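Local structure of restriction endonuclease EcoP15I, modification subunit (Escherichia coli, 4ZCF) at residues N219-L224 with I244-K249; V117-I122 with D425-A430; Y113-K118 with M189-T194; P124-G129 with I197-N202. The protein methylates adenine N6 in the DNA site 5'-CAGCAG-3', using S-adenosyl-L-methionine, as the Mod subunit of a type III restriction-modification enzyme. All blocks are in the same frame, centred on the assembly; numbering follows the deposited sequence.

Interaction 1 of 4, residues N219-L224 with I244-K249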
loop_
_atom_site.group_PDB
_atom_site.type_symbol
_atom_site.label_atom_id
_atom_site.label_comp_id
_atom_site.label_asym_id
_atom_site.label_seq_id
_atom_site.Cartn_x
_atom_site.Cartn_y
_atom_site.Cartn_z
ATOM N N ASN A 219 -1.814 -0.591 -3.190
ATOM C CA ASN A 219 -0.701 -1.145 -2.419
ATOM C C ASN A 219 -1.156 -2.022 -1.269
ATOM O O ASN A 219 -0.327 -2.464 -0.489
ATOM C CB ASN A 219 0.272 -0.036 -1.987
ATOM C CG ASN A 219 0.921 0.667 -3.151
ATOM O OD1 ASN A 219 1.541 0.052 -4.042
ATOM N ND2 ASN A 219 0.768 1.974 -3.185
ATOM N N HIS A 220 -2.473 -2.299 -1.160
ATOM C CA HIS A 220 -2.967 -3.240 -0.158
ATOM C C HIS A 220 -2.519 -4.650 -0.639
ATOM O O HIS A 220 -2.704 -4.983 -1.821
ATOM C CB HIS A 220 -4.489 -3.141 -0.025
ATOM C CG HIS A 220 -5.101 -4.149 0.909
ATOM N ND1 HIS A 220 -6.047 -5.071 0.468
ATOM C CD2 HIS A 220 -4.889 -4.354 2.227
ATOM C CE1 HIS A 220 -6.378 -5.785 1.530
ATOM N NE2 HIS A 220 -5.711 -5.391 2.610
ATOM N N VAL A 221 -1.861 -5.433 0.248
ATOM C CA VAL A 221 -1.395 -6.789 -0.051
ATOM C C VAL A 221 -2.520 -7.850 0.238
ATOM O O VAL A 221 -2.784 -8.753 -0.579
ATOM C CB VAL A 221 -0.044 -7.069 0.664
ATOM C CG1 VAL A 221 0.316 -8.550 0.672
ATOM C CG2 VAL A 221 1.084 -6.255 0.035
ATOM N N GLY A 222 -3.189 -7.676 1.375
ATOM C CA GLY A 222 -4.266 -8.525 1.858
ATOM C C GLY A 222 -4.357 -8.415 3.360
ATOM O O GLY A 222 -3.548 -7.721 3.992
ATOM N N ASP A 223 -5.379 -9.067 3.940
ATOM C CA ASP A 223 -5.610 -9.111 5.375
ATOM C C ASP A 223 -5.607 -10.537 5.777
ATOM O O ASP A 223 -6.081 -11.397 5.030
ATOM C CB ASP A 223 -6.921 -8.420 5.781
ATOM C CG ASP A 223 -7.044 -7.004 5.223
ATOM O OD1 ASP A 223 -6.030 -6.234 5.295
ATOM O OD2 ASP A 223 -8.123 -6.676 4.664
ATOM N N LEU A 224 -4.987 -10.795 6.929
ATOM C CA LEU A 224 -4.866 -12.117 7.516
ATOM C C LEU A 224 -5.799 -12.195 8.711
ATOM O O LEU A 224 -6.011 -11.204 9.408
ATOM C CB LEU A 224 -3.415 -12.419 7.955
ATOM C CG LEU A 224 -2.302 -12.157 6.931
ATOM C CD1 LEU A 224 -0.948 -11.950 7.638
ATOM C CD2 LEU A 224 -2.205 -13.301 5.913
ATOM N N ILE A 244 -4.603 -8.969 10.832
ATOM C CA ILE A 244 -3.280 -8.469 10.474
ATOM C C ILE A 244 -3.443 -7.889 9.052
ATOM O O ILE A 244 -3.588 -8.654 8.097
ATOM C CB ILE A 244 -2.131 -9.520 10.591
ATOM C CG1 ILE A 244 -2.172 -10.235 12.000
ATOM C CG2 ILE A 244 -0.747 -8.857 10.299
ATOM C CD1 ILE A 244 -1.155 -11.331 12.323
ATOM N N ILE A 245 -3.528 -6.540 8.948
ATOM C CA ILE A 245 -3.613 -5.832 7.672
ATOM C C ILE A 245 -2.180 -5.701 7.106
ATOM O O ILE A 245 -1.248 -5.487 7.864
ATOM C CB ILE A 245 -4.417 -4.496 7.696
ATOM C CG1 ILE A 245 -3.582 -3.318 8.127
ATOM C CG2 ILE A 245 -5.734 -4.580 8.489
ATOM C CD1 ILE A 245 -4.161 -2.030 7.640
ATOM N N VAL A 246 -1.997 -5.927 5.801
ATOM C CA VAL A 246 -0.672 -5.910 5.161
ATOM C C VAL A 246 -0.686 -4.925 3.981
ATOM O O VAL A 246 -1.631 -4.925 3.192
ATOM C CB VAL A 246 -0.239 -7.348 4.731
ATOM C CG1 VAL A 246 1.190 -7.382 4.222
ATOM C CG2 VAL A 246 -0.418 -8.353 5.861
ATOM N N TYR A 247 0.315 -4.050 3.903
ATOM C CA TYR A 247 0.462 -3.077 2.814
ATOM C C TYR A 247 1.920 -3.075 2.383
ATOM O O TYR A 247 2.787 -3.535 3.108
ATOM C CB TYR A 247 0.020 -1.644 3.232
ATOM C CG TYR A 247 -1.477 -1.385 3.208
ATOM C CD1 TYR A 247 -2.316 -1.930 4.177
ATOM C CD2 TYR A 247 -2.051 -0.580 2.228
ATOM C CE1 TYR A 247 -3.692 -1.726 4.141
ATOM C CE2 TYR A 247 -3.431 -0.372 2.181
ATOM C CZ TYR A 247 -4.243 -0.930 3.154
ATOM O OH TYR A 247 -5.592 -0.688 3.170
ATOM N N THR A 248 2.170 -2.592 1.183
ATOM C CA THR A 248 3.492 -2.485 0.584
ATOM C C THR A 248 3.766 -1.010 0.298
ATOM O O THR A 248 2.820 -0.218 0.284
ATOM C CB THR A 248 3.595 -3.421 -0.635
ATOM O OG1 THR A 248 4.915 -3.383 -1.167
ATOM C CG2 THR A 248 2.581 -3.120 -1.708
ATOM N N LYS A 249 5.053 -0.620 0.141
ATOM C CA LYS A 249 5.374 0.770 -0.193
ATOM C C LYS A 249 5.061 0.987 -1.675
ATOM O O LYS A 249 4.375 1.937 -2.038
ATOM C CB LYS A 249 6.837 1.098 0.109
ATOM C CG LYS A 249 6.987 2.477 0.717
ATOM C CD LYS A 249 7.290 3.566 -0.294
ATOM C CE LYS A 249 7.756 4.832 0.388
ATOM N NZ LYS A 249 9.102 4.674 1.038
#

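Interaction 2 of 4, residues V117-I122 with D425-A430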
loop_
_atom_site.group_PDB
_atom_site.type_symbol
_atom_site.label_atom_id
_atom_site.label_comp_id
_atom_site.label_asym_id
_atom_site.label_seq_id
_atom_site.Cartn_x
_atom_site.Cartn_y
_atom_site.Cartn_z
ATOM N N VAL A 117 14.092 -0.046 5.616
ATOM C CA VAL A 117 13.338 -1.074 6.362
ATOM C C VAL A 117 12.623 -2.022 5.391
ATOM O O VAL A 117 11.905 -1.551 4.512
ATOM C CB VAL A 117 12.353 -0.417 7.378
ATOM C CG1 VAL A 117 11.700 -1.449 8.280
ATOM C CG2 VAL A 117 13.061 0.635 8.223
ATOM N N LYS A 118 12.825 -3.349 5.537
ATOM C CA LYS A 118 12.176 -4.353 4.670
ATOM C C LYS A 118 10.788 -4.698 5.190
ATOM O O LYS A 118 9.903 -5.041 4.404
ATOM C CB LYS A 118 13.009 -5.643 4.580
ATOM C CG LYS A 118 12.854 -6.389 3.250
ATOM C CD LYS A 118 13.655 -7.686 3.252
ATOM C CE LYS A 118 13.721 -8.422 1.919
ATOM N NZ LYS A 118 12.385 -8.653 1.298
ATOM N N MET A 119 10.607 -4.669 6.527
ATOM C CA MET A 119 9.331 -5.023 7.137
ATOM C C MET A 119 9.076 -4.242 8.390
ATOM O O MET A 119 9.980 -4.043 9.195
ATOM C CB MET A 119 9.296 -6.531 7.461
ATOM C CG MET A 119 7.911 -7.066 7.770
ATOM S SD MET A 119 7.978 -8.682 8.600
ATOM C CE MET A 119 6.662 -8.536 9.693
ATOM N N ILE A 120 7.817 -3.868 8.584
ATOM C CA ILE A 120 7.310 -3.242 9.784
ATOM C C ILE A 120 6.206 -4.117 10.310
ATOM O O ILE A 120 5.284 -4.451 9.567
ATOM C CB ILE A 120 6.801 -1.791 9.550
ATOM C CG1 ILE A 120 7.954 -0.852 9.034
ATOM C CG2 ILE A 120 6.087 -1.230 10.808
ATOM C CD1 ILE A 120 7.527 0.608 8.744
ATOM N N TYR A 121 6.311 -4.527 11.586
ATOM C CA TYR A 121 5.240 -5.217 12.290
ATOM C C TYR A 121 4.896 -4.344 13.469
ATOM O O TYR A 121 5.785 -3.971 14.209
ATOM C CB TYR A 121 5.598 -6.641 12.781
ATOM C CG TYR A 121 4.462 -7.200 13.625
ATOM C CD1 TYR A 121 3.228 -7.512 13.047
ATOM C CD2 TYR A 121 4.548 -7.219 15.014
ATOM C CE1 TYR A 121 2.142 -7.906 13.823
ATOM C CE2 TYR A 121 3.450 -7.564 15.800
ATOM C CZ TYR A 121 2.261 -7.938 15.196
ATOM O OH TYR A 121 1.186 -8.304 15.956
ATOM N N ILE A 122 3.633 -4.022 13.661
ATOM C CA ILE A 122 3.199 -3.229 14.819
ATOM C C ILE A 122 1.938 -3.787 15.461
ATOM O O ILE A 122 1.056 -4.267 14.764
ATOM C CB ILE A 122 3.114 -1.671 14.622
ATOM C CG1 ILE A 122 2.360 -1.249 13.361
ATOM C CG2 ILE A 122 4.466 -1.000 14.770
ATOM C CD1 ILE A 122 1.653 0.153 13.517
ATOM N N ASP A 425 6.555 -16.440 11.357
ATOM C CA ASP A 425 6.187 -16.829 10.012
ATOM C C ASP A 425 6.075 -15.642 9.058
ATOM O O ASP A 425 6.596 -15.733 7.940
ATOM C CB ASP A 425 4.959 -17.756 10.034
ATOM C CG ASP A 425 5.261 -19.163 10.565
ATOM O OD1 ASP A 425 6.310 -19.736 10.189
ATOM O OD2 ASP A 425 4.444 -19.692 11.338
ATOM N N LEU A 426 5.483 -14.500 9.520
ATOM C CA LEU A 426 5.351 -13.260 8.744
ATOM C C LEU A 426 6.715 -12.682 8.410
ATOM O O LEU A 426 6.908 -12.218 7.286
ATOM C CB LEU A 426 4.515 -12.181 9.454
ATOM C CG LEU A 426 3.290 -12.559 10.282
ATOM C CD1 LEU A 426 2.678 -11.308 10.901
ATOM C CD2 LEU A 426 2.265 -13.334 9.463
ATOM N N ILE A 427 7.663 -12.699 9.370
ATOM C CA ILE A 427 9.043 -12.248 9.120
ATOM C C ILE A 427 9.703 -13.168 8.071
ATOM O O ILE A 427 10.275 -12.668 7.097
ATOM C CB ILE A 427 9.889 -12.073 10.406
ATOM C CG1 ILE A 427 9.295 -10.961 11.306
ATOM C CG2 ILE A 427 11.358 -11.777 10.046
ATOM C CD1 ILE A 427 9.917 -10.808 12.691
ATOM N N SER A 428 9.548 -14.492 8.221
ATOM C CA SER A 428 10.083 -15.456 7.245
ATOM C C SER A 428 9.532 -15.230 5.829
ATOM O O SER A 428 10.308 -15.325 4.883
ATOM C CB SER A 428 9.833 -16.896 7.685
ATOM O OG SER A 428 10.427 -17.187 8.939
ATOM N N PHE A 429 8.198 -14.959 5.679
ATOM C CA PHE A 429 7.575 -14.724 4.353
ATOM C C PHE A 429 8.014 -13.401 3.732
ATOM O O PHE A 429 8.566 -13.421 2.618
ATOM C CB PHE A 429 6.030 -14.791 4.402
ATOM C CG PHE A 429 5.470 -16.188 4.476
ATOM C CD1 PHE A 429 5.664 -17.089 3.437
ATOM C CD2 PHE A 429 4.781 -16.618 5.603
ATOM C CE1 PHE A 429 5.187 -18.395 3.525
ATOM C CE2 PHE A 429 4.329 -17.939 5.711
ATOM C CZ PHE A 429 4.513 -18.813 4.660
ATOM N N ALA A 430 7.763 -12.255 4.443
ATOM C CA ALA A 430 8.078 -10.918 3.923
ATOM C C ALA A 430 9.547 -10.745 3.595
ATOM O O ALA A 430 9.884 -10.398 2.457
ATOM C CB ALA A 430 7.585 -9.827 4.867
#

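Interaction 3 of 4, residues Y113-K118 with M189-T194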
loop_
_atom_site.group_PDB
_atom_site.type_symbol
_atom_site.label_atom_id
_atom_site.label_comp_id
_atom_site.label_asym_id
_atom_site.label_seq_id
_atom_site.Cartn_x
_atom_site.Cartn_y
_atom_site.Cartn_z
ATOM N N TYR A 113 17.469 6.081 7.821
ATOM C CA TYR A 113 16.624 4.907 7.586
ATOM C C TYR A 113 15.574 4.979 6.508
ATOM O O TYR A 113 14.894 3.981 6.268
ATOM C CB TYR A 113 16.046 4.369 8.909
ATOM C CG TYR A 113 17.145 3.877 9.825
ATOM C CD1 TYR A 113 17.626 2.578 9.728
ATOM C CD2 TYR A 113 17.792 4.750 10.703
ATOM C CE1 TYR A 113 18.672 2.136 10.536
ATOM C CE2 TYR A 113 18.862 4.330 11.480
ATOM C CZ TYR A 113 19.287 3.019 11.409
ATOM O OH TYR A 113 20.306 2.589 12.222
ATOM N N ALA A 114 15.331 6.120 5.922
ATOM C CA ALA A 114 14.579 6.144 4.702
ATOM C C ALA A 114 15.473 5.660 3.608
ATOM O O ALA A 114 16.624 5.984 3.621
ATOM C CB ALA A 114 14.132 7.547 4.429
ATOM N N GLU A 115 14.974 4.950 2.614
ATOM C CA GLU A 115 14.019 3.882 2.728
ATOM C C GLU A 115 14.821 2.616 2.851
ATOM O O GLU A 115 15.297 2.108 1.877
ATOM C CB GLU A 115 13.241 3.804 1.414
ATOM C CG GLU A 115 13.115 5.112 0.631
ATOM C CD GLU A 115 12.685 4.970 -0.818
ATOM O OE1 GLU A 115 13.412 4.378 -1.611
ATOM O OE2 GLU A 115 11.634 5.497 -1.194
ATOM N N LYS A 116 14.961 2.095 4.054
ATOM C CA LYS A 116 15.883 0.991 4.310
ATOM C C LYS A 116 15.304 -0.199 5.021
ATOM O O LYS A 116 15.977 -1.235 5.063
ATOM C CB LYS A 116 17.123 1.492 5.081
ATOM C CG LYS A 116 17.858 2.617 4.401
ATOM C CD LYS A 116 19.325 2.335 4.222
ATOM C CE LYS A 116 19.969 3.428 3.390
ATOM N NZ LYS A 116 19.713 4.787 3.978
ATOM N N VAL A 117 14.092 -0.046 5.616
ATOM C CA VAL A 117 13.338 -1.074 6.362
ATOM C C VAL A 117 12.623 -2.022 5.391
ATOM O O VAL A 117 11.905 -1.551 4.512
ATOM C CB VAL A 117 12.353 -0.417 7.378
ATOM C CG1 VAL A 117 11.700 -1.449 8.280
ATOM C CG2 VAL A 117 13.061 0.635 8.223
ATOM N N LYS A 118 12.825 -3.349 5.537
ATOM C CA LYS A 118 12.176 -4.353 4.670
ATOM C C LYS A 118 10.788 -4.698 5.190
ATOM O O LYS A 118 9.903 -5.041 4.404
ATOM C CB LYS A 118 13.009 -5.643 4.580
ATOM C CG LYS A 118 12.854 -6.389 3.250
ATOM C CD LYS A 118 13.655 -7.686 3.252
ATOM C CE LYS A 118 13.721 -8.422 1.919
ATOM N NZ LYS A 118 12.385 -8.653 1.298
ATOM N N MET A 189 10.302 2.750 4.813
ATOM C CA MET A 189 10.075 1.548 4.039
ATOM C C MET A 189 10.755 1.562 2.718
ATOM O O MET A 189 10.545 2.467 1.914
ATOM C CB MET A 189 8.576 1.349 3.824
ATOM C CG MET A 189 7.840 0.930 5.065
ATOM S SD MET A 189 6.043 0.873 4.880
ATOM C CE MET A 189 5.922 -0.449 3.743
ATOM N N ARG A 190 11.486 0.482 2.435
ATOM C CA ARG A 190 12.099 0.181 1.139
ATOM C C ARG A 190 10.918 0.046 0.143
ATOM O O ARG A 190 9.807 -0.330 0.555
ATOM C CB ARG A 190 12.784 -1.179 1.253
ATOM C CG ARG A 190 14.300 -1.179 1.211
ATOM C CD ARG A 190 14.886 -2.483 1.767
ATOM N NE ARG A 190 14.680 -3.627 0.875
ATOM C CZ ARG A 190 15.309 -4.802 0.977
ATOM N NH1 ARG A 190 16.193 -5.013 1.951
ATOM N NH2 ARG A 190 15.057 -5.778 0.106
ATOM N N GLU A 191 11.137 0.338 -1.142
ATOM C CA GLU A 191 10.064 0.231 -2.145
ATOM C C GLU A 191 9.447 -1.177 -2.196
ATOM O O GLU A 191 8.242 -1.316 -2.351
ATOM C CB GLU A 191 10.572 0.660 -3.517
ATOM C CG GLU A 191 10.831 2.157 -3.595
ATOM C CD GLU A 191 9.840 2.919 -4.451
ATOM O OE1 GLU A 191 10.042 2.964 -5.688
ATOM O OE2 GLU A 191 8.848 3.445 -3.893
ATOM N N ASP A 192 10.277 -2.204 -2.008
ATOM C CA ASP A 192 9.906 -3.622 -2.012
ATOM C C ASP A 192 9.483 -4.105 -0.602
ATOM O O ASP A 192 9.345 -5.300 -0.386
ATOM C CB ASP A 192 11.099 -4.450 -2.561
ATOM C CG ASP A 192 12.347 -4.540 -1.692
ATOM O OD1 ASP A 192 12.492 -3.716 -0.749
ATOM O OD2 ASP A 192 13.179 -5.427 -1.948
ATOM N N GLY A 193 9.375 -3.153 0.334
ATOM C CA GLY A 193 9.053 -3.343 1.743
ATOM C C GLY A 193 7.575 -3.415 2.028
ATOM O O GLY A 193 6.755 -3.094 1.160
ATOM N N THR A 194 7.233 -3.910 3.247
ATOM C CA THR A 194 5.866 -4.162 3.726
ATOM C C THR A 194 5.630 -3.786 5.182
ATOM O O THR A 194 6.531 -3.874 6.001
ATOM C CB THR A 194 5.473 -5.656 3.552
ATOM O OG1 THR A 194 6.509 -6.500 4.050
ATOM C CG2 THR A 194 5.139 -6.029 2.119
HETATM O O HOH W 1 16.429 -3.849 5.120
#

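Interaction 4 of 4, residues P124-G129 with I197-N202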
loop_
_atom_site.group_PDB
_atom_site.type_symbol
_atom_site.label_atom_id
_atom_site.label_comp_id
_atom_site.label_asym_id
_atom_site.label_seq_id
_atom_site.Cartn_x
_atom_site.Cartn_y
_atom_site.Cartn_z
ATOM N N PRO A 124 -0.560 -2.000 17.595
ATOM C CA PRO A 124 -0.969 -0.746 18.226
ATOM C C PRO A 124 -2.074 -0.984 19.248
ATOM O O PRO A 124 -2.610 -2.089 19.301
ATOM C CB PRO A 124 -1.454 0.088 17.039
ATOM C CG PRO A 124 -2.027 -0.905 16.106
ATOM C CD PRO A 124 -1.134 -2.124 16.238
ATOM N N PRO A 125 -2.430 -0.000 20.088
ATOM C CA PRO A 125 -3.584 -0.227 20.969
ATOM C C PRO A 125 -4.836 -0.345 20.087
ATOM O O PRO A 125 -4.996 0.371 19.078
ATOM C CB PRO A 125 -3.611 1.007 21.880
ATOM C CG PRO A 125 -2.850 2.070 21.151
ATOM C CD PRO A 125 -1.906 1.386 20.185
ATOM N N TYR A 126 -5.667 -1.336 20.403
ATOM C CA TYR A 126 -6.912 -1.617 19.716
ATOM C C TYR A 126 -7.884 -0.613 20.359
ATOM O O TYR A 126 -7.492 0.075 21.309
ATOM C CB TYR A 126 -7.322 -3.057 20.057
ATOM C CG TYR A 126 -6.451 -4.179 19.515
ATOM C CD1 TYR A 126 -5.265 -3.908 18.836
ATOM C CD2 TYR A 126 -6.819 -5.516 19.678
ATOM C CE1 TYR A 126 -4.441 -4.935 18.378
ATOM C CE2 TYR A 126 -6.028 -6.552 19.174
ATOM C CZ TYR A 126 -4.844 -6.257 18.519
ATOM O OH TYR A 126 -4.038 -7.270 18.055
ATOM N N ASN A 127 -9.103 -0.456 19.901
ATOM C CA ASN A 127 -9.854 0.524 20.708
ATOM C C ASN A 127 -11.017 -0.182 21.364
ATOM O O ASN A 127 -12.183 0.180 21.206
ATOM C CB ASN A 127 -10.196 1.795 19.925
ATOM C CG ASN A 127 -10.590 3.018 20.707
ATOM O OD1 ASN A 127 -10.674 3.048 21.938
ATOM N ND2 ASN A 127 -10.952 4.041 19.975
ATOM N N THR A 128 -10.640 -1.248 22.082
ATOM C CA THR A 128 -11.416 -2.235 22.825
ATOM C C THR A 128 -12.492 -1.636 23.713
ATOM O O THR A 128 -13.576 -2.219 23.831
ATOM C CB THR A 128 -10.422 -3.138 23.597
ATOM O OG1 THR A 128 -9.751 -4.047 22.695
ATOM C CG2 THR A 128 -11.064 -3.902 24.708
ATOM N N GLY A 129 -12.176 -0.505 24.344
ATOM C CA GLY A 129 -13.035 0.172 25.312
ATOM C C GLY A 129 -12.832 -0.377 26.716
ATOM O O GLY A 129 -13.577 -0.015 27.626
ATOM N N ILE A 197 -0.034 -4.832 10.379
ATOM C CA ILE A 197 -0.712 -4.159 11.503
ATOM C C ILE A 197 -1.771 -5.031 12.128
ATOM O O ILE A 197 -2.787 -5.311 11.485
ATOM C CB ILE A 197 -1.301 -2.756 11.168
ATOM C CG1 ILE A 197 -0.372 -1.916 10.259
ATOM C CG2 ILE A 197 -1.686 -1.992 12.470
ATOM C CD1 ILE A 197 -0.975 -0.630 9.711
ATOM N N SER A 198 -1.556 -5.429 13.400
ATOM C CA SER A 198 -2.504 -6.216 14.189
ATOM C C SER A 198 -3.606 -5.312 14.687
ATOM O O SER A 198 -3.327 -4.222 15.179
ATOM C CB SER A 198 -1.824 -6.831 15.413
ATOM O OG SER A 198 -1.061 -7.973 15.071
ATOM N N ILE A 199 -4.863 -5.766 14.566
ATOM C CA ILE A 199 -6.045 -5.061 15.061
ATOM C C ILE A 199 -7.103 -6.059 15.259
ATOM O O ILE A 199 -6.950 -7.181 14.813
ATOM C CB ILE A 199 -6.600 -3.892 14.185
ATOM C CG1 ILE A 199 -6.256 -4.023 12.715
ATOM C CG2 ILE A 199 -6.379 -2.470 14.816
ATOM C CD1 ILE A 199 -7.165 -4.829 11.975
ATOM N N ASP A 200 -8.199 -5.635 15.887
ATOM C CA ASP A 200 -9.400 -6.411 16.141
ATOM C C ASP A 200 -10.601 -5.630 15.488
ATOM O O ASP A 200 -10.356 -4.703 14.726
ATOM C CB ASP A 200 -9.531 -6.760 17.667
ATOM C CG ASP A 200 -10.318 -5.848 18.608
ATOM O OD1 ASP A 200 -10.529 -4.655 18.264
ATOM O OD2 ASP A 200 -10.743 -6.331 19.679
ATOM N N HIS A 201 -11.852 -6.014 15.738
ATOM C CA HIS A 201 -13.034 -5.396 15.101
ATOM C C HIS A 201 -13.320 -3.926 15.424
ATOM O O HIS A 201 -14.112 -3.290 14.729
ATOM C CB HIS A 201 -14.285 -6.232 15.368
ATOM C CG HIS A 201 -14.660 -6.263 16.809
ATOM N ND1 HIS A 201 -14.104 -7.180 17.675
ATOM C CD2 HIS A 201 -15.520 -5.478 17.492
ATOM C CE1 HIS A 201 -14.626 -6.914 18.858
ATOM N NE2 HIS A 201 -15.501 -5.913 18.787
ATOM N N ASN A 202 -12.729 -3.400 16.491
ATOM C CA ASN A 202 -12.991 -2.022 16.900
ATOM C C ASN A 202 -12.578 -0.968 15.885
ATOM O O ASN A 202 -13.411 -0.139 15.519
ATOM C CB ASN A 202 -12.461 -1.751 18.302
ATOM C CG ASN A 202 -13.144 -2.602 19.324
ATOM O OD1 ASN A 202 -14.338 -2.455 19.574
ATOM N ND2 ASN A 202 -12.432 -3.584 19.862
HETATM O O HOH W 2 -14.675 -4.242 21.762
#

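Interaction 1 of 4, residues N219-L224 with I244-K249
Y247 lays its ring against H220. The CA of H220 sits over one face of the phenol, 3.9 Å from the centroid of the Y247 ring, as a CH-pi contact. The imidazole meets the phenol obliquely, with CD2 of H220 3.5 Å from CE1 of Y247 and the planes 56° apart. CG of H220 is turned opposite its own backbone N (chi1 176°), which swings the ring toward D223. There NE2 of H220 donates to OD1 of D223 at 2.8 Å. The bond is nearly straight and in the imidazole plane, but meets OD1 from above the carboxylate plane; it probably helps to fix the ring. With an alanine at Y247, the face under H220 CA would be lost, a gap would probably open there, and D212 would lose its bond to the phenol oxygen.

The two segments are antiparallel neighbours in the mixed sheet of the methylase domain. At a beta bulge V221 and G222 both bond through their backbones to V246, V221 giving its N-H to V246 O and G222 O accepting from V246 N. Beyond it regular pairing runs through D223 with I245 to L224, whose N reaches I244 O at 2.8 Å.

The L224 end is fully buried: CD1 of L224 lies 4.0 Å from both CB of I244 and CG2 of V246. L426 of helix 420-430 packs on L224 and I244. I237 of the second subunit packs on V221, L224 and V246. At the other end N219, H220 and V221 are partly exposed, though T248 is buried, and ND2 of N219 bonds to F215 O.

Interaction 2 of 4, residues V117-I122 with D425-A430
M119 and the helical residues L426, I427 and A430 form a buried, mainly apolar helix-on-sheet contact. It lies in the middle of the large mixed sheet of the methylase domain. Strand 119-122 and helix 425-430 run nearly antiparallel, at 161°, with their axes 9.8 Å apart.

The thioether of M119 carries most of the contact. CG of M119 points opposite the backbone N (chi1 -165°), which sends the chain from the strand to the helix; it bends only at its last torsion. SD of M119 is 3.8 Å from both CA and CG1 of I427, meeting that side chain at about a right angle. It is also 3.9 Å from CB of A430. CE of M119 goes on to CB of L426, at 4.2 Å. An alanine in place of M119 would take away the thioether and its methyl, and would probably open a gap beneath I427 and A430.

Y121 adds a lighter touch, its CD1 4.4 Å from CD1 of L426. Its hydroxyl is bonded to S198. At the other end, NZ of K118 makes a weak hydrogen bond of 3.3 Å to A430 O. That carbonyl lies at the C-terminal end of helix 420-430, where a positive amine would probably suit the helix dipole.

The strand runs between two parallel neighbours. K118 and M119 share backbone bonds with I436 of strand 434-439. M119 and L426 both pack on F196 of strand 193-199. At the flank of the helix, I427 also meets T450 and L454 of helix 446-455.

Interaction 3 of 4, residues Y113-K118 with M189-T194
K118 stays extended through its first three torsions, while R190 bends at chi3 (72°). The two side chains thus cross obliquely, with the lysine chain over the arginine head group. CG of K118 sits above the centre of one face of the R190 guanidinium, 3.7 Å from CZ.

The contact belongs to a beta-alpha-beta crossover. Strand 117-122 and strand 193-199 are parallel neighbours, and helix 171-188 is the last helix of the connection. V117 and M189 form a parallel bridge, with R190 N donating to V117 O at 2.9 Å, almost straight at 176°. A type I turn from R190 to G193 then brings the chain into the next strand, where T194 N bonds to K118 O.

The salt bridge to D192 lies at the edge of the guanidinium, in its plane, and fixes how the group is turned. NE and NH2 of R190 grip D192 side-on, one to each oxygen, at 2.7 Å to OD1 and 2.8 Å to OD2. Both oxygens use their syn lone pairs. NH1 of R190 makes a salt bridge to E434. These carboxylates probably ease the closeness of the K118 amine to the arginine.

A second like-charge pair lies nearby. The carboxylates of E115 and E191 lie nearly parallel, with OE2 of E115 4.4 Å from OE2 of E191. K249 makes a long, weak ion pair with E115, and K128 of the restriction subunit, a different chain, packs on both glutamates. A water donates to K116 O at 2.7 Å and accepts weakly from R190 NH1.

Interaction 4 of 4, residues P124-G129 with I197-N202
OD1 of D200 is gripped twice by N202, which packs on N127 and T128 across the contact. N202 N donates to it at 3.1 Å, which makes an Asx turn, and N202 ND2 donates at 2.7 Å to the syn lone pair of OD1, in a bent bond tilted from the amide plane.

Above this turn lies Y126. Its CD2 rests 3.6 Å from CB of D200. One ring face takes D200 N over its centre and I199 CA nearer the rim, the latter a CH-pi contact of 4.0 Å to the centroid of the Y126 ring. CG of Y126 sits opposite the carbonyl carbon (chi1 -68°), which lays the ring across I199 and D200, and the hydroxyl ends beside S198 CB but bonds to E242.

P124 and Y126 belong to the D-P-P-Y motif of adenine N6-methyltransferases, completed by D123 and P125. The motif is predicted to bind S-adenosylmethionine. P124 CG packs on I197 CG2 at 3.8 Å.

A water joins the far ends, donating to T128 O and, at 2.8 Å, to N202 OD1. K31 bonds to the same amide oxygen. The nearest atom of the N202 side chain is about 4 Å from a bound manganese ion.

The motif loop follows strand 117-122, and the turn follows strand 193-199, its parallel neighbour. Strand 241-248 pairs with I197 and I199, and helix 204-215 packs on both isoleucines.

In the fold
All four contacts reach the same mixed sheet. Interactions 1 and 2 are its buried core: the first is strand pairing with a bulge, the second apolar helix packing, and they meet where L224 and I244 touch L426. Interactions 3 and 4 both use strand 193-199, at opposite ends. Interaction 3 is partly buried and rich in charge. Interaction 4 is also buried, but sets a loop against a strand end and its following turn, where a ring and polar turn replace backbone pairing near the cofactor motif. Strand 117-122 is shared by interactions 2 and 3. Strand 193-199 also ties interaction 1 to its neighbours, through I245 O to I197 N and T248 OG1 to G193 O.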